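Local atomic coordinates of collagen adhesin (Enterococcus faecalis, PDB entry 2OKM), a protein that probably binds host collagen as a cell-wall-anchored surface adhesin, the chain here being its N2 collagen-binding subdomain. Residues A[33-38]-A[127-132]; A[46-51]-A[84-89]; A[52-57]-A[104-109]. All blocks are in the same frame, centred on the assembly; numbering follows the deposited sequence.

Contact 1. Residues A[33-38]-A[127-132]; sequences VTEDIS and NYQLNN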
loop_
_atom_site.group_PDB
_atom_site.type_symbol
_atom_site.label_atom_id
_atom_site.label_comp_id
_atom_site.label_asym_id
_atom_site.label_seq_id
_atom_site.Cartn_x
_atom_site.Cartn_y
_atom_site.Cartn_z
ATOM N N VAL A 33 16.472 -4.270 -3.808
ATOM C CA VAL A 33 15.987 -3.194 -4.670
ATOM C C VAL A 33 17.151 -2.230 -4.874
ATOM O O VAL A 33 18.006 -2.102 -3.996
ATOM C CB VAL A 33 14.791 -2.430 -4.047
ATOM C CG1 VAL A 33 13.575 -3.344 -3.960
ATOM C CG2 VAL A 33 15.163 -1.899 -2.672
ATOM N N THR A 34 17.189 -1.561 -6.025
ATOM C CA THR A 34 18.274 -0.629 -6.333
ATOM C C THR A 34 17.888 0.843 -6.240
ATOM O O THR A 34 18.734 1.725 -6.401
ATOM C CB THR A 34 18.843 -0.889 -7.742
ATOM O OG1 THR A 34 17.801 -0.745 -8.713
ATOM C CG2 THR A 34 19.425 -2.290 -7.829
ATOM N N GLU A 35 16.610 1.109 -5.991
ATOM C CA GLU A 35 16.127 2.475 -5.861
ATOM C C GLU A 35 14.908 2.479 -4.955
ATOM O O GLU A 35 14.448 1.421 -4.517
ATOM C CB GLU A 35 15.744 3.051 -7.226
ATOM C CG GLU A 35 14.713 2.230 -7.984
ATOM C CD GLU A 35 14.210 2.927 -9.236
ATOM O OE1 GLU A 35 15.020 3.600 -9.913
ATOM O OE2 GLU A 35 13.010 2.793 -9.552
ATOM N N ASP A 36 14.398 3.671 -4.665
ATOM C CA ASP A 36 13.216 3.793 -3.820
ATOM C C ASP A 36 12.056 3.117 -4.535
ATOM O O ASP A 36 12.112 2.877 -5.741
ATOM C CB ASP A 36 12.819 5.259 -3.609
ATOM C CG ASP A 36 13.864 6.068 -2.872
ATOM O OD1 ASP A 36 14.762 5.487 -2.231
ATOM O OD2 ASP A 36 13.761 7.310 -2.923
ATOM N N ILE A 37 11.010 2.813 -3.778
ATOM C CA ILE A 37 9.798 2.220 -4.329
ATOM C C ILE A 37 8.795 3.355 -4.194
ATOM O O ILE A 37 8.585 3.860 -3.093
ATOM C CB ILE A 37 9.301 1.034 -3.487
ATOM C CG1 ILE A 37 10.373 -0.054 -3.429
ATOM C CG2 ILE A 37 8.007 0.486 -4.088
ATOM C CD1 ILE A 37 10.083 -1.135 -2.402
ATOM N N SER A 38 8.179 3.760 -5.301
ATOM C CA SER A 38 7.230 4.866 -5.262
ATOM C C SER A 38 5.857 4.472 -5.770
ATOM O O SER A 38 5.716 4.023 -6.904
ATOM C CB SER A 38 7.760 6.039 -6.091
ATOM O OG SER A 38 9.028 6.458 -5.619
ATOM N N ASN A 127 6.464 2.532 -9.216
ATOM C CA ASN A 127 7.768 2.543 -9.871
ATOM C C ASN A 127 8.773 1.889 -8.931
ATOM O O ASN A 127 8.809 2.204 -7.743
ATOM C CB ASN A 127 8.210 3.985 -10.153
ATOM C CG ASN A 127 7.491 4.596 -11.341
ATOM O OD1 ASN A 127 7.708 4.193 -12.487
ATOM N ND2 ASN A 127 6.625 5.570 -11.075
ATOM N N TYR A 128 9.574 0.969 -9.460
ATOM C CA TYR A 128 10.588 0.293 -8.657
ATOM C C TYR A 128 11.642 -0.332 -9.565
ATOM O O TYR A 128 11.448 -0.424 -10.776
ATOM C CB TYR A 128 9.940 -0.778 -7.767
ATOM C CG TYR A 128 9.303 -1.936 -8.509
ATOM C CD1 TYR A 128 10.047 -3.063 -8.858
ATOM C CD2 TYR A 128 7.947 -1.916 -8.834
ATOM C CE1 TYR A 128 9.450 -4.145 -9.509
ATOM C CE2 TYR A 128 7.343 -2.989 -9.486
ATOM C CZ TYR A 128 8.100 -4.100 -9.817
ATOM O OH TYR A 128 7.499 -5.168 -10.445
ATOM N N GLN A 129 12.764 -0.749 -8.985
ATOM C CA GLN A 129 13.826 -1.365 -9.770
ATOM C C GLN A 129 14.550 -2.432 -8.962
ATOM O O GLN A 129 14.980 -2.187 -7.835
ATOM C CB GLN A 129 14.825 -0.304 -10.248
ATOM C CG GLN A 129 15.891 -0.846 -11.196
ATOM C CD GLN A 129 16.722 0.247 -11.848
ATOM O OE1 GLN A 129 17.609 -0.034 -12.654
ATOM N NE2 GLN A 129 16.437 1.498 -11.504
ATOM N N LEU A 130 14.679 -3.617 -9.550
ATOM C CA LEU A 130 15.347 -4.733 -8.894
ATOM C C LEU A 130 16.777 -4.889 -9.395
ATOM O O LEU A 130 17.192 -4.219 -10.343
ATOM C CB LEU A 130 14.578 -6.030 -9.149
ATOM C CG LEU A 130 13.088 -6.014 -8.800
ATOM C CD1 LEU A 130 12.501 -7.397 -9.037
ATOM C CD2 LEU A 130 12.896 -5.594 -7.352
ATOM N N ASN A 131 17.524 -5.779 -8.751
ATOM C CA ASN A 131 18.910 -6.042 -9.118
ATOM C C ASN A 131 19.057 -6.582 -10.534
ATOM O O ASN A 131 18.250 -7.395 -10.991
ATOM C CB ASN A 131 19.535 -7.036 -8.135
ATOM C CG ASN A 131 20.324 -6.355 -7.038
ATOM O OD1 ASN A 131 20.725 -6.990 -6.064
ATOM N ND2 ASN A 131 20.564 -5.059 -7.198
ATOM N N ASN A 132 20.102 -6.125 -11.217
ATOM C CA ASN A 132 20.390 -6.552 -12.579
ATOM C C ASN A 132 19.167 -6.421 -13.477
ATOM O O ASN A 132 18.956 -7.234 -14.378
ATOM C CB ASN A 132 20.887 -7.996 -12.576
HETATM O O HOH W 1 19.281 -2.576 -11.051
HETATM O O HOH W 2 12.704 0.133 -6.145
HETATM O O HOH W 3 4.793 6.178 -8.956
#
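The carboxylate of Glu-35 and the side-chain amide of Gln-129 stand nearly upright against each other, their planes 78° apart. One face of the carboxylate rests on the aliphatic root of the glutamine, with Gln-129 CB 3.4 Å from Glu-35 CD, while Gln-129 NE2 gives a weak, bent hydrogen bond (3.0 Å) to Glu-35 OE1. The other oxygen, Glu-35 OE2, lies 3.4 Å from Tyr-128 C. Over one face of the Gln-129 amide sits the hydroxyl of Thr-34, whose OG1 is 3.5 Å from Gln-129 CD. Glutamine reaches both neighbours because its chain is fully extended, CG anti to the backbone N (chi1 -174°). The backbones here continue from the antiparallel pairing of strands 37-43 and 119-128 of the five-stranded sheet: Ser-38 and Asn-127 form a hydrogen-bonded pair, Ser-38 N to Asn-127 O being 3.0 Å. Beyond it the chains part, and a water bridges Glu-35 O and Gln-129 N before they meet again at Thr-34 N and Gln-129 O, a nearly straight bond of 2.9 Å. On the buried side Val-33 CG1 touches Leu-130 CD2 at 4.1 Å, and Phe-6 packs against both residues and stacks on the Tyr-128 ring. Asp-36 points away; its OD1 is hydrogen-bonded to the backbone N of Arg-94 and its OD2 forms a salt bridge with Arg-91.

Contact 2. Residues A[46-51]-A[84-89]; sequences GQQLNK and TDNDFN. With SO4 (sulfate ion), chain C.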
loop_
_atom_site.group_PDB
_atom_site.type_symbol
_atom_site.label_atom_id
_atom_site.label_comp_id
_atom_site.label_asym_id
_atom_site.label_seq_id
_atom_site.Cartn_x
_atom_site.Cartn_y
_atom_site.Cartn_z
ATOM N N GLY A 46 -17.097 6.493 -3.878
ATOM C CA GLY A 46 -17.845 5.892 -2.786
ATOM C C GLY A 46 -17.065 5.625 -1.517
ATOM O O GLY A 46 -17.540 4.899 -0.639
ATOM N N GLN A 47 -15.886 6.234 -1.408
ATOM C CA GLN A 47 -15.016 6.027 -0.257
ATOM C C GLN A 47 -14.328 7.308 0.185
ATOM O O GLN A 47 -14.065 8.199 -0.622
ATOM C CB GLN A 47 -13.918 5.021 -0.609
ATOM C CG GLN A 47 -14.401 3.723 -1.225
ATOM C CD GLN A 47 -13.262 2.918 -1.821
ATOM O OE1 GLN A 47 -12.420 2.385 -1.097
ATOM N NE2 GLN A 47 -13.223 2.839 -3.149
ATOM N N GLN A 48 -14.033 7.378 1.475
ATOM C CA GLN A 48 -13.321 8.505 2.052
ATOM C C GLN A 48 -12.150 7.922 2.823
ATOM O O GLN A 48 -12.326 7.242 3.832
ATOM C CB GLN A 48 -14.228 9.317 2.977
ATOM C CG GLN A 48 -15.160 10.229 2.202
ATOM C CD GLN A 48 -14.403 11.270 1.385
ATOM O OE1 GLN A 48 -14.883 11.731 0.349
ATOM N NE2 GLN A 48 -13.217 11.647 1.857
ATOM N N LEU A 49 -10.952 8.180 2.318
ATOM C CA LEU A 49 -9.732 7.676 2.928
ATOM C C LEU A 49 -9.563 8.101 4.384
ATOM O O LEU A 49 -9.721 9.274 4.720
ATOM C CB LEU A 49 -8.530 8.152 2.114
ATOM C CG LEU A 49 -7.143 7.769 2.624
ATOM C CD1 LEU A 49 -6.981 6.253 2.583
ATOM C CD2 LEU A 49 -6.088 8.435 1.753
ATOM N N ASN A 50 -9.251 7.135 5.247
ATOM C CA ASN A 50 -9.024 7.408 6.663
ATOM C C ASN A 50 -7.514 7.635 6.788
ATOM O O ASN A 50 -6.745 6.695 6.991
ATOM C CB ASN A 50 -9.471 6.202 7.503
ATOM C CG ASN A 50 -10.965 5.922 7.381
ATOM O OD1 ASN A 50 -11.426 4.802 7.622
ATOM N ND2 ASN A 50 -11.730 6.944 7.020
ATOM N N LYS A 51 -7.095 8.890 6.653
ATOM C CA LYS A 51 -5.676 9.240 6.694
ATOM C C LYS A 51 -4.905 8.883 7.955
ATOM O O LYS A 51 -3.675 8.844 7.934
ATOM C CB LYS A 51 -5.497 10.733 6.410
ATOM C CG LYS A 51 -5.948 11.149 5.032
ATOM C CD LYS A 51 -5.651 12.615 4.797
ATOM C CE LYS A 51 -6.123 13.062 3.434
ATOM N NZ LYS A 51 -5.790 14.499 3.220
ATOM N N THR A 84 -4.548 14.752 -2.021
ATOM C CA THR A 84 -5.946 15.172 -1.978
ATOM C C THR A 84 -6.489 14.468 -0.744
ATOM O O THR A 84 -5.711 13.964 0.063
ATOM C CB THR A 84 -6.768 14.734 -3.225
ATOM O OG1 THR A 84 -6.869 13.305 -3.267
ATOM C CG2 THR A 84 -6.124 15.248 -4.510
ATOM N N ASP A 85 -7.806 14.429 -0.579
ATOM C CA ASP A 85 -8.376 13.748 0.578
ATOM C C ASP A 85 -8.373 12.239 0.378
ATOM O O ASP A 85 -8.329 11.482 1.348
ATOM C CB ASP A 85 -9.817 14.210 0.826
ATOM C CG ASP A 85 -9.894 15.473 1.657
ATOM O OD1 ASP A 85 -11.020 15.989 1.840
ATOM O OD2 ASP A 85 -8.839 15.950 2.129
ATOM N N ASN A 86 -8.399 11.806 -0.880
ATOM C CA ASN A 86 -8.454 10.381 -1.198
ATOM C C ASN A 86 -7.316 9.830 -2.057
ATOM O O ASN A 86 -7.314 8.649 -2.408
ATOM C CB ASN A 86 -9.797 10.076 -1.865
ATOM C CG ASN A 86 -10.976 10.402 -0.966
ATOM O OD1 ASN A 86 -11.834 11.221 -1.306
ATOM N ND2 ASN A 86 -11.023 9.760 0.192
ATOM N N ASP A 87 -6.359 10.682 -2.406
ATOM C CA ASP A 87 -5.218 10.260 -3.211
ATOM C C ASP A 87 -3.950 10.460 -2.390
ATOM O O ASP A 87 -3.819 11.448 -1.671
ATOM C CB ASP A 87 -5.111 11.098 -4.489
ATOM C CG ASP A 87 -6.269 10.877 -5.442
ATOM O OD1 ASP A 87 -6.364 11.639 -6.427
ATOM O OD2 ASP A 87 -7.073 9.950 -5.222
ATOM N N PHE A 88 -3.012 9.528 -2.495
ATOM C CA PHE A 88 -1.769 9.657 -1.750
ATOM C C PHE A 88 -0.608 9.047 -2.506
ATOM O O PHE A 88 -0.789 8.151 -3.325
ATOM C CB PHE A 88 -1.893 8.999 -0.364
ATOM C CG PHE A 88 -2.098 7.503 -0.403
ATOM C CD1 PHE A 88 -1.009 6.635 -0.441
ATOM C CD2 PHE A 88 -3.383 6.964 -0.386
ATOM C CE1 PHE A 88 -1.197 5.250 -0.466
ATOM C CE2 PHE A 88 -3.582 5.579 -0.412
ATOM C CZ PHE A 88 -2.485 4.722 -0.449
ATOM N N ASN A 89 0.584 9.574 -2.257
ATOM C CA ASN A 89 1.786 9.038 -2.868
ATOM C C ASN A 89 2.585 8.484 -1.699
ATOM O O ASN A 89 2.796 9.172 -0.700
ATOM C CB ASN A 89 2.588 10.127 -3.586
ATOM C CG ASN A 89 1.847 10.709 -4.771
ATOM O OD1 ASN A 89 1.097 10.010 -5.450
ATOM N ND2 ASN A 89 2.070 11.991 -5.037
HETATM S S SO4 C . -10.480 13.478 -4.006
HETATM O O1 SO4 C . -11.481 12.389 -3.996
HETATM O O2 SO4 C . -9.350 13.103 -4.876
HETATM O O3 SO4 C . -11.111 14.702 -4.540
HETATM O O4 SO4 C . -10.003 13.719 -2.628
HETATM O O HOH W 4 -9.442 11.777 3.674
HETATM O O HOH W 5 -7.388 15.654 5.126
#
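A mixed contact, apolar inside and polar outside, joins strand 47-49 of one sheet to the turn that leads into strand 87-92 of the other. Leu-49 forms the apolar half: its CD2 lies 3.7 Å from Phe-88 CD2, the two side chains crossing at about a right angle, while its CB rests 3.4 Å from Asp-85 O. Phe-54 and Phe-82 pack round the same leucine. Further out, one water donates to both Leu-49 O and Asp-85 O. Lys-51 then stretches along the turn with its chain extended beyond CG (chi2 -176°), which carries NZ to Thr-84 O at 3.2 Å, arriving from above the carbonyl plane. The same NZ makes a long salt bridge of 3.5 Å with Asp-85 OD2 and donates to a second water. Thr-84 OG1 accepts from Asn-86 N at 3.2 Å and is hydrogen-bonded to a sulfate oxygen, O2, 3.0 Å away; the ion, probably from the crystallisation liquor, also takes weak bonds from the backbone N atoms of Asp-85 and Asn-86. The arrangement is that of an ST turn in the hairpin between strands 78-82 and 87-92, docked on the facing sheet of a beta sandwich.

Contact 3. Residues A[52-57]-A[104-109]; sequences ESFTFD and VRYTST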
loop_
_atom_site.group_PDB
_atom_site.type_symbol
_atom_site.label_atom_id
_atom_site.label_comp_id
_atom_site.label_asym_id
_atom_site.label_seq_id
_atom_site.Cartn_x
_atom_site.Cartn_y
_atom_site.Cartn_z
ATOM N N GLU A 52 -5.608 8.628 9.051
ATOM C CA GLU A 52 -4.938 8.282 10.302
ATOM C C GLU A 52 -4.973 6.782 10.583
ATOM O O GLU A 52 -4.591 6.343 11.665
ATOM C CB GLU A 52 -5.597 9.022 11.468
ATOM C CG GLU A 52 -5.657 10.535 11.294
ATOM C CD GLU A 52 -6.367 11.227 12.443
ATOM O OE1 GLU A 52 -7.549 10.910 12.695
ATOM O OE2 GLU A 52 -5.743 12.091 13.093
ATOM N N SER A 53 -5.413 5.997 9.603
ATOM C CA SER A 53 -5.538 4.548 9.783
ATOM C C SER A 53 -4.347 3.686 9.371
ATOM O O SER A 53 -4.329 2.486 9.649
ATOM C CB SER A 53 -6.769 4.041 9.026
ATOM O OG SER A 53 -6.565 4.098 7.622
ATOM N N PHE A 54 -3.354 4.278 8.725
ATOM C CA PHE A 54 -2.211 3.505 8.245
ATOM C C PHE A 54 -1.329 2.799 9.265
ATOM O O PHE A 54 -0.942 3.381 10.273
ATOM C CB PHE A 54 -1.299 4.386 7.386
ATOM C CG PHE A 54 -1.872 4.740 6.043
ATOM C CD1 PHE A 54 -2.916 5.658 5.929
ATOM C CD2 PHE A 54 -1.358 4.163 4.887
ATOM C CE1 PHE A 54 -3.436 5.991 4.679
ATOM C CE2 PHE A 54 -1.872 4.490 3.634
ATOM C CZ PHE A 54 -2.915 5.407 3.530
ATOM N N THR A 55 -1.019 1.534 8.992
ATOM C CA THR A 55 -0.096 0.776 9.832
ATOM C C THR A 55 0.807 0.027 8.866
ATOM O O THR A 55 0.396 -0.318 7.750
ATOM C CB THR A 55 -0.783 -0.233 10.796
ATOM O OG1 THR A 55 -1.433 -1.266 10.054
ATOM C CG2 THR A 55 -1.786 0.478 11.684
ATOM N N PHE A 56 2.041 -0.207 9.290
ATOM C CA PHE A 56 3.018 -0.886 8.454
ATOM C C PHE A 56 3.554 -2.157 9.103
ATOM O O PHE A 56 4.120 -2.121 10.195
ATOM C CB PHE A 56 4.176 0.063 8.124
ATOM C CG PHE A 56 3.765 1.275 7.336
ATOM C CD1 PHE A 56 3.072 2.316 7.946
ATOM C CD2 PHE A 56 4.059 1.367 5.977
ATOM C CE1 PHE A 56 2.676 3.437 7.212
ATOM C CE2 PHE A 56 3.668 2.482 5.234
ATOM C CZ PHE A 56 2.975 3.518 5.854
ATOM N N ASP A 57 3.366 -3.270 8.398
ATOM C CA ASP A 57 3.789 -4.612 8.812
ATOM C C ASP A 57 5.098 -4.839 8.057
ATOM O O ASP A 57 5.084 -5.209 6.883
ATOM C CB ASP A 57 2.706 -5.596 8.356
ATOM C CG ASP A 57 3.001 -7.032 8.724
ATOM O OD1 ASP A 57 4.128 -7.334 9.169
ATOM O OD2 ASP A 57 2.080 -7.864 8.550
ATOM N N VAL A 104 1.046 -2.715 3.980
ATOM C CA VAL A 104 0.466 -1.467 4.446
ATOM C C VAL A 104 -1.031 -1.649 4.557
ATOM O O VAL A 104 -1.696 -1.984 3.579
ATOM C CB VAL A 104 0.756 -0.306 3.464
ATOM C CG1 VAL A 104 0.300 1.018 4.068
ATOM C CG2 VAL A 104 2.243 -0.258 3.142
ATOM N N ARG A 105 -1.549 -1.439 5.759
ATOM C CA ARG A 105 -2.973 -1.565 6.005
ATOM C C ARG A 105 -3.573 -0.192 6.266
ATOM O O ARG A 105 -3.005 0.610 6.999
ATOM C CB ARG A 105 -3.233 -2.451 7.231
ATOM C CG ARG A 105 -2.915 -3.936 7.049
ATOM C CD ARG A 105 -3.202 -4.698 8.340
ATOM N NE ARG A 105 -3.113 -6.150 8.170
ATOM C CZ ARG A 105 -1.976 -6.832 8.067
ATOM N NH1 ARG A 105 -0.808 -6.206 8.122
ATOM N NH2 ARG A 105 -2.009 -8.150 7.902
ATOM N N TYR A 106 -4.714 0.080 5.644
ATOM C CA TYR A 106 -5.421 1.330 5.872
ATOM C C TYR A 106 -6.871 1.111 5.500
ATOM O O TYR A 106 -7.202 0.166 4.782
ATOM C CB TYR A 106 -4.810 2.487 5.062
ATOM C CG TYR A 106 -4.975 2.397 3.562
ATOM C CD1 TYR A 106 -6.100 2.930 2.926
ATOM C CD2 TYR A 106 -3.994 1.792 2.773
ATOM C CE1 TYR A 106 -6.239 2.865 1.541
ATOM C CE2 TYR A 106 -4.124 1.719 1.390
ATOM C CZ TYR A 106 -5.247 2.258 0.780
ATOM O OH TYR A 106 -5.381 2.187 -0.587
ATOM N N THR A 107 -7.745 1.975 5.999
ATOM C CA THR A 107 -9.158 1.839 5.703
ATOM C C THR A 107 -9.724 3.090 5.075
ATOM O O THR A 107 -9.112 4.157 5.103
ATOM C CB THR A 107 -9.982 1.570 6.974
ATOM O OG1 THR A 107 -9.704 2.587 7.945
ATOM C CG2 THR A 107 -9.649 0.206 7.550
ATOM N N SER A 108 -10.899 2.932 4.491
ATOM C CA SER A 108 -11.616 4.042 3.907
ATOM C C SER A 108 -13.036 3.870 4.385
ATOM O O SER A 108 -13.509 2.746 4.555
ATOM C CB SER A 108 -11.552 4.004 2.386
ATOM O OG SER A 108 -10.248 4.341 1.960
ATOM N N THR A 109 -13.701 4.987 4.639
ATOM C CA THR A 109 -15.081 4.958 5.087
ATOM C C THR A 109 -15.969 4.912 3.854
ATOM O O THR A 109 -15.728 5.628 2.881
ATOM C CB THR A 109 -15.420 6.219 5.908
ATOM O OG1 THR A 109 -14.619 6.242 7.097
ATOM C CG2 THR A 109 -16.894 6.231 6.286
HETATM O O HOH W 6 -0.029 -3.508 8.491
#
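Phe-54, with CG beside its backbone N (chi1 -72°), and Tyr-106, with CG between N and the carbonyl carbon (chi1 68°), send their rings side by side in the same direction. The planes are only 14° from parallel but slid apart, with ring centroids 4.7 Å from each other and little overlap. What covers the middle of the Phe-54 ring is instead Tyr-106 CB, in a CH-pi contact 3.5 Å from the centroid. At the edge of that ring lies Val-104 CG1, 3.6 Å from Phe-54 CD2; the same methyl reaches over one face of Phe-56. Phe-88, from the facing sheet, meets both Phe-54 and Tyr-106 edge-to-face. These groups sit on the inner side of an antiparallel pairing in which Phe-56 and Val-104 are a non-hydrogen-bonded pair. Thr-55 and Arg-105 are the hydrogen-bonded pair next to it, with Thr-55 N to Arg-105 O and Arg-105 N to Thr-55 O both 3.0 Å. Two residues before Thr-55, Ser-53 OG accepts a nearly straight bond from Thr-107 N at 2.9 Å; the hydroxyl is also hydrogen-bonded to Asn-50 O. On the outer side Arg-105 NH1 makes a long, weak salt bridge to Asp-57 OD2 (3.4 Å), the two flat groups nearly coplanar, and donates to a water that also bonds Thr-55 OG1. The chemistry is thus divided by side: rings and methyls packed against one another in the core and, on the opposite face of the strands, a long, weak ion pair that may partly offset the charge of Asp-57, which is itself largely buried.

Along the chain the segments run 33-38, 46-51, 52-57, 84-89, 104-109, 127-132: contacts 2 and 3 cross, and both are nested in the loop closed by contact 1. The centres of contacts 2 and 3 lie about 11 Å apart and the contacts touch, since strand 47-49 pairs with strand 101-110, which also pairs with strand 55-59. Contact 1 lies on the opposite side of the chain's centre, with its own centre about 26 and 23 Å from those of contacts 2 and 3. It joins strands within the five-stranded sheet, contact 3 works within the other sheet, and contact 2 runs from one sheet to the other, across the sandwich of this collagen-binding subdomain.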